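Side-chain contacts in VAO-type flavoprotein oxidase VAO615 (Myceliophthora thermophila, PDB 6F72), which is probably an FAD-dependent oxidoreductase that carries its flavin bicovalently and, once reduced, reacts rapidly with molecular oxygen, although no substrate has yet been identified: residues V318-E321 with A322-A325; A430-T433 with D434-N438; T501-P504 with M505-A508. One frame throughout, in Å; residues are numbered along the deposited sequence.

Contact 1. Residues V318-E321 with A322-A325; sequences VYWE and AVAA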
# COMPACT_ATOMS: atom_id res chain seq x y z
N VAL A 318 23.79 -15.54 19.07
CA VAL A 318 22.98 -15.10 20.22
C VAL A 318 21.98 -14.03 19.77
O VAL A 318 20.83 -14.02 20.22
CB VAL A 318 23.84 -14.61 21.42
CG1 VAL A 318 22.99 -13.99 22.52
CG2 VAL A 318 24.67 -15.76 22.00
N TYR A 319 22.43 -13.15 18.86
CA TYR A 319 21.57 -12.15 18.22
C TYR A 319 20.30 -12.76 17.62
O TYR A 319 19.21 -12.28 17.90
CB TYR A 319 22.32 -11.34 17.14
CG TYR A 319 21.42 -10.52 16.23
CD1 TYR A 319 20.82 -9.33 16.68
CD2 TYR A 319 21.13 -10.94 14.92
CE1 TYR A 319 19.97 -8.59 15.86
CE2 TYR A 319 20.29 -10.21 14.09
CZ TYR A 319 19.72 -9.03 14.56
OH TYR A 319 18.88 -8.31 13.74
N TRP A 320 20.45 -13.83 16.82
CA TRP A 320 19.30 -14.46 16.17
C TRP A 320 18.37 -15.21 17.11
O TRP A 320 17.16 -15.28 16.86
CB TRP A 320 19.73 -15.33 14.98
CG TRP A 320 20.09 -14.50 13.80
CD1 TRP A 320 21.34 -14.36 13.26
CD2 TRP A 320 19.22 -13.66 13.02
NE1 TRP A 320 21.30 -13.50 12.19
CE2 TRP A 320 20.02 -13.05 12.02
CE3 TRP A 320 17.85 -13.36 13.08
CZ2 TRP A 320 19.49 -12.16 11.07
CZ3 TRP A 320 17.32 -12.47 12.13
CH2 TRP A 320 18.15 -11.88 11.14
N GLU A 321 18.93 -15.73 18.20
CA GLU A 321 18.13 -16.32 19.26
C GLU A 321 17.34 -15.24 20.01
O GLU A 321 16.21 -15.50 20.45
CB GLU A 321 19.02 -17.11 20.22
CG GLU A 321 19.62 -18.35 19.58
CD GLU A 321 20.56 -19.12 20.48
OE1 GLU A 321 20.94 -18.62 21.57
OE2 GLU A 321 20.91 -20.25 20.09
N ALA A 322 17.93 -14.05 20.12
CA ALA A 322 17.31 -12.91 20.80
C ALA A 322 16.14 -12.31 20.00
O ALA A 322 15.18 -11.81 20.59
CB ALA A 322 18.35 -11.86 21.12
N VAL A 323 16.24 -12.40 18.67
CA VAL A 323 15.19 -11.98 17.72
C VAL A 323 14.04 -12.99 17.76
O VAL A 323 12.86 -12.61 17.87
CB VAL A 323 15.78 -11.84 16.28
CG1 VAL A 323 14.69 -11.71 15.22
CG2 VAL A 323 16.75 -10.67 16.20
N ALA A 324 14.38 -14.28 17.68
CA ALA A 324 13.45 -15.39 17.95
C ALA A 324 12.64 -15.18 19.25
O ALA A 324 11.42 -15.35 19.25
CB ALA A 324 14.20 -16.71 17.99
N ALA A 325 13.34 -14.78 20.32
CA ALA A 325 12.74 -14.57 21.64
C ALA A 325 11.90 -13.29 21.71
O ALA A 325 10.84 -13.29 22.33
CB ALA A 325 13.82 -14.54 22.71

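Contact 2. Residues A430-T433 with D434-N438; sequences AVVT and DLFRN. With NAG (2-acetamido-2-deoxy-beta-D-glucopyranose), chain G.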
# COMPACT_ATOMS: atom_id res chain seq x y z
N ALA A 430 11.91 -21.44 14.94
CA ALA A 430 13.27 -21.65 14.47
C ALA A 430 13.31 -21.51 12.94
O ALA A 430 14.18 -20.81 12.42
CB ALA A 430 13.80 -23.00 14.92
N VAL A 431 12.35 -22.13 12.25
CA VAL A 431 12.19 -21.98 10.80
C VAL A 431 11.98 -20.50 10.40
O VAL A 431 12.65 -20.01 9.47
CB VAL A 431 11.06 -22.89 10.23
CG1 VAL A 431 10.81 -22.62 8.75
CG2 VAL A 431 11.39 -24.35 10.46
N VAL A 432 11.10 -19.79 11.12
CA VAL A 432 10.88 -18.35 10.91
C VAL A 432 12.21 -17.59 11.05
O VAL A 432 12.57 -16.81 10.15
CB VAL A 432 9.78 -17.76 11.85
CG1 VAL A 432 9.64 -16.25 11.68
CG2 VAL A 432 8.44 -18.43 11.59
N THR A 433 12.93 -17.83 12.15
CA THR A 433 14.23 -17.21 12.40
C THR A 433 15.23 -17.52 11.28
O THR A 433 15.88 -16.61 10.76
CB THR A 433 14.80 -17.57 13.79
OG1 THR A 433 13.85 -17.21 14.79
CG2 THR A 433 16.10 -16.83 14.07
N ASP A 434 15.31 -18.79 10.87
CA ASP A 434 16.17 -19.21 9.76
C ASP A 434 15.83 -18.54 8.41
O ASP A 434 16.74 -18.27 7.62
CB ASP A 434 16.22 -20.74 9.61
CG ASP A 434 16.82 -21.44 10.84
OD1 ASP A 434 17.57 -20.81 11.62
OD2 ASP A 434 16.53 -22.64 11.02
N LEU A 435 14.54 -18.26 8.17
CA LEU A 435 14.14 -17.46 6.99
C LEU A 435 14.73 -16.05 7.01
O LEU A 435 15.30 -15.59 6.01
CB LEU A 435 12.61 -17.39 6.84
CG LEU A 435 12.02 -16.44 5.78
CD1 LEU A 435 12.41 -16.87 4.37
CD2 LEU A 435 10.50 -16.32 5.94
N PHE A 436 14.60 -15.39 8.16
CA PHE A 436 15.10 -14.04 8.39
C PHE A 436 16.62 -13.94 8.26
O PHE A 436 17.13 -12.92 7.79
CB PHE A 436 14.65 -13.54 9.77
CG PHE A 436 13.21 -13.09 9.83
CD1 PHE A 436 12.26 -13.53 8.89
CD2 PHE A 436 12.78 -12.24 10.86
CE1 PHE A 436 10.93 -13.11 8.96
CE2 PHE A 436 11.46 -11.82 10.93
CZ PHE A 436 10.53 -12.26 9.99
N ARG A 437 17.33 -14.99 8.69
CA ARG A 437 18.78 -15.11 8.51
C ARG A 437 19.14 -15.16 7.04
O ARG A 437 20.04 -14.43 6.61
CB ARG A 437 19.34 -16.36 9.19
CG ARG A 437 19.19 -16.43 10.69
CD ARG A 437 19.70 -17.79 11.16
NE ARG A 437 21.09 -17.71 11.61
CZ ARG A 437 21.51 -18.04 12.83
NH1 ARG A 437 20.66 -18.50 13.75
NH2 ARG A 437 22.79 -17.93 13.14
N ASN A 438 18.46 -16.03 6.29
CA ASN A 438 18.64 -16.16 4.83
C ASN A 438 18.43 -14.85 4.05
O ASN A 438 19.25 -14.50 3.17
CB ASN A 438 17.75 -17.28 4.28
CG ASN A 438 18.23 -18.67 4.66
OD1 ASN A 438 19.11 -18.84 5.51
ND2 ASN A 438 17.63 -19.69 4.03
C1 NAG G . 17.91 -21.09 4.23
C2 NAG G . 16.60 -21.85 3.93
C3 NAG G . 16.80 -23.32 3.48
C4 NAG G . 18.02 -23.52 2.58
C5 NAG G . 19.25 -22.91 3.26
C6 NAG G . 20.55 -23.12 2.50
C7 NAG G . 14.55 -21.23 5.21
C8 NAG G . 13.92 -21.30 6.57
N2 NAG G . 15.77 -21.79 5.13
O3 NAG G . 15.64 -23.79 2.79
O4 NAG G . 18.20 -24.91 2.25
O5 NAG G . 19.01 -21.49 3.40
O6 NAG G . 20.57 -22.31 1.31
O7 NAG G . 13.97 -20.71 4.27

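Contact 3. Residues T501-P504 with M505-A508; sequences TLQP and MMDA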
# COMPACT_ATOMS: atom_id res chain seq x y z
N THR A 501 11.96 -16.69 -6.42
CA THR A 501 12.92 -17.24 -5.48
C THR A 501 12.66 -16.74 -4.07
O THR A 501 12.43 -17.55 -3.18
CB THR A 501 14.40 -17.00 -5.92
OG1 THR A 501 14.61 -17.59 -7.20
CG2 THR A 501 15.40 -17.62 -4.94
N LEU A 502 12.71 -15.43 -3.86
CA LEU A 502 12.58 -14.91 -2.51
C LEU A 502 11.17 -15.12 -1.90
O LEU A 502 11.06 -15.63 -0.77
CB LEU A 502 13.03 -13.45 -2.40
CG LEU A 502 12.98 -12.83 -1.00
CD1 LEU A 502 13.87 -13.54 0.01
CD2 LEU A 502 13.34 -11.37 -1.05
N GLN A 503 10.12 -14.75 -2.64
CA GLN A 503 8.76 -14.95 -2.14
C GLN A 503 8.42 -16.43 -1.84
O GLN A 503 7.94 -16.70 -0.74
CB GLN A 503 7.69 -14.26 -3.02
CG GLN A 503 6.28 -14.28 -2.43
CD GLN A 503 6.15 -13.44 -1.18
OE1 GLN A 503 6.22 -12.22 -1.24
NE2 GLN A 503 5.94 -14.10 -0.03
N PRO A 504 8.67 -17.38 -2.80
CA PRO A 504 8.42 -18.79 -2.45
C PRO A 504 9.24 -19.33 -1.26
O PRO A 504 8.75 -20.22 -0.53
CB PRO A 504 8.76 -19.54 -3.74
CG PRO A 504 8.44 -18.54 -4.81
CD PRO A 504 8.96 -17.25 -4.24
N MET A 505 10.45 -18.81 -1.06
CA MET A 505 11.25 -19.18 0.12
C MET A 505 10.55 -18.71 1.38
O MET A 505 10.43 -19.46 2.35
CB MET A 505 12.68 -18.63 0.06
CG MET A 505 13.48 -18.89 1.34
SD MET A 505 15.22 -18.41 1.32
CE MET A 505 15.11 -16.65 1.61
N MET A 506 10.07 -17.46 1.35
CA MET A 506 9.29 -16.87 2.44
C MET A 506 8.02 -17.67 2.72
O MET A 506 7.68 -17.91 3.88
CB MET A 506 8.92 -15.41 2.11
CG MET A 506 10.10 -14.45 2.11
SD MET A 506 9.79 -12.94 1.17
CE MET A 506 8.41 -12.27 2.09
N ASP A 507 7.34 -18.08 1.64
CA ASP A 507 6.07 -18.83 1.72
C ASP A 507 6.26 -20.17 2.41
O ASP A 507 5.55 -20.48 3.37
CB ASP A 507 5.50 -19.07 0.32
CG ASP A 507 4.96 -17.81 -0.33
OD1 ASP A 507 5.02 -16.70 0.26
OD2 ASP A 507 4.46 -17.94 -1.47
N ALA A 508 7.21 -20.95 1.92
CA ALA A 508 7.53 -22.27 2.44
C ALA A 508 7.96 -22.25 3.92
O ALA A 508 7.66 -23.21 4.67
CB ALA A 508 8.60 -22.93 1.58

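Contact 1. Residues V318-E321 with A322-A325
Val323 sets one methyl over the ring of Tyr319 and turns the other to the indole of Trp320, so that a single branched side chain serves two aromatic neighbours one helical turn earlier. The Tyr319 contact qualifies as CH-pi: CG2 of Val323 lies 4.0 Å from the centroid of the Tyr319 ring and 21° off its normal. The methyl is shifted toward the rim, and its nearest ring atoms are on the hydroxyl side, with Tyr319 CZ 3.8 Å from Val323 CG2. The Trp320 contact is looser and oblique to the indole; Trp320 CE3 approaches Val323 CB at 4.1 Å, and the two side chains run alongside each other in the same direction. The first torsion of Val323 explains the division: with CG1 anti to the backbone N (168°), CG2 is left beside that N, above the tyrosine, and CG1 falls near the indole.

The two rings also touch each other. Tyr319 CE2 stands 3.5 Å above the plane of the Trp320 indole, over its centre, while Trp320 NE1 lies in plane at the edge of the tyrosine. Farther out, Tyr319 OH is hydrogen-bonded to Gly345 O, which pins the far end of the ring, Thr433 and Phe436 of helix 426-439 touch Trp320, and Phe309 of strand 302-310 packs on Val323 and Ala322.

Backbone bonds of helix 316-335 fix the spacing beneath these side chains. Val323 N donates to Tyr319 O at 3.1 Å, and Ala324 N to Trp320 O is the straightest of the set, with an N-H...O angle of 171°. Between the side chains of the two segments the attraction is largely dispersive, without a charge pair or polar bond, and it depends on the fit of the valine branch to aromatic rings held in position from outside.

Contact 2. Residues A430-T433 with D434-N438
Asp434 folds back along its helix against the carbonyl of Ala430, one turn earlier. Its CB lies 3.5 Å from Ala430 O, and the first torsion, with CG anti to the residue's own carbonyl carbon (chi1 -63°), places this carboxyl carbon 3.1 Å from Ala430 O. At the tip, OD2 is 3.3 Å from Ala430 O; both are acceptors, so this is contact without a bond, and the Ala430 carbonyl is served instead by Asp434 N, whose N-H...O angle is 165°. The other oxygen, OD1, meets the aliphatic part of Arg437, with CD of Arg437 3.7 Å from Asp434 OD1, while Arg437 NH2 makes its salt bridge with Glu317. With an alanine here the carboxylate is gone, which would probably leave one flank of the Ala430 carbonyl less covered and the Arg437 side chain with less to hold it on that side.

Helix 426-439 belongs to the helical layer of the domain built on a seven-stranded antiparallel sheet, as in relatives of the berberine bridge enzyme. On its inward side, Val432 CG1 sits over one face of the Phe436 ring, 4.3 Å from Phe436 CE1, and Phe448 meets Phe436 edge-to-face.

A different side, next to helix 488-508, carries the N-glycan. Asn438 ND2 is covalently bound to NAG C1, and the acetamide methyl C8 of the sugar turns back to within 3.4 Å of Val431 O.

Contact 3. Residues T501-P504 with M505-A508
Gln503, Pro504 and Met505 carry most of this contact, and each is engaged differently. Gln503 CG lies anti to the backbone N (-172°) and the chain then bends at chi2, swinging the amide across Asp507. There NE2 of Gln503 donates to OD1 of Asp507 at 2.8 Å. The bond is moderately straight, arrives on the syn side of OD1 and lies 30° out of the carboxylate plane. Ser415 O is a second acceptor for this amide nitrogen, while Arg416 (salt bridge to OD1) and Tyr524 (hydrogen bond to OD2) steady the carboxylate. Met506 CE packs against the same amide, 3.7 Å from Gln503 NE2.

Met505 runs extended to its sulfur and bends at the end, which brings CE to 3.7 Å from Leu502 CD1. Pro504 has a nitrogen that bears no hydrogen and makes no bond to the preceding turn. Helical bonding resumes with the very next donor: Met505 N reaches Thr501 O at 3.2 Å, and farther on Ala508 N reaches Pro504 O at 3.0 Å. This is the signature of a proline-kinked alpha-helix, here the C-terminal part of helix 488-508.

How the contacts relate
In chain order the three contacts lie in series, on helices 316-335, 426-439 and 488-508. Each joins adjoining turns of one helix, so none closes a long loop, and none nests within or crosses another. Their relation is lateral. Contact 1 touches contact 2 where Thr433 meets the other helix, OG1 of Thr433 being 3.3 Å from Ala324 CB. Contact 2 in turn touches contact 3 through Leu435 CD1, 3.7 Å from Met506 CA, and through Asn438 CB, 3.8 Å from Met505 CE. Contacts 1 and 3 do not meet; their nearest atoms are about 11 Å apart, so helix 426-439 lies between the other two and contacts both.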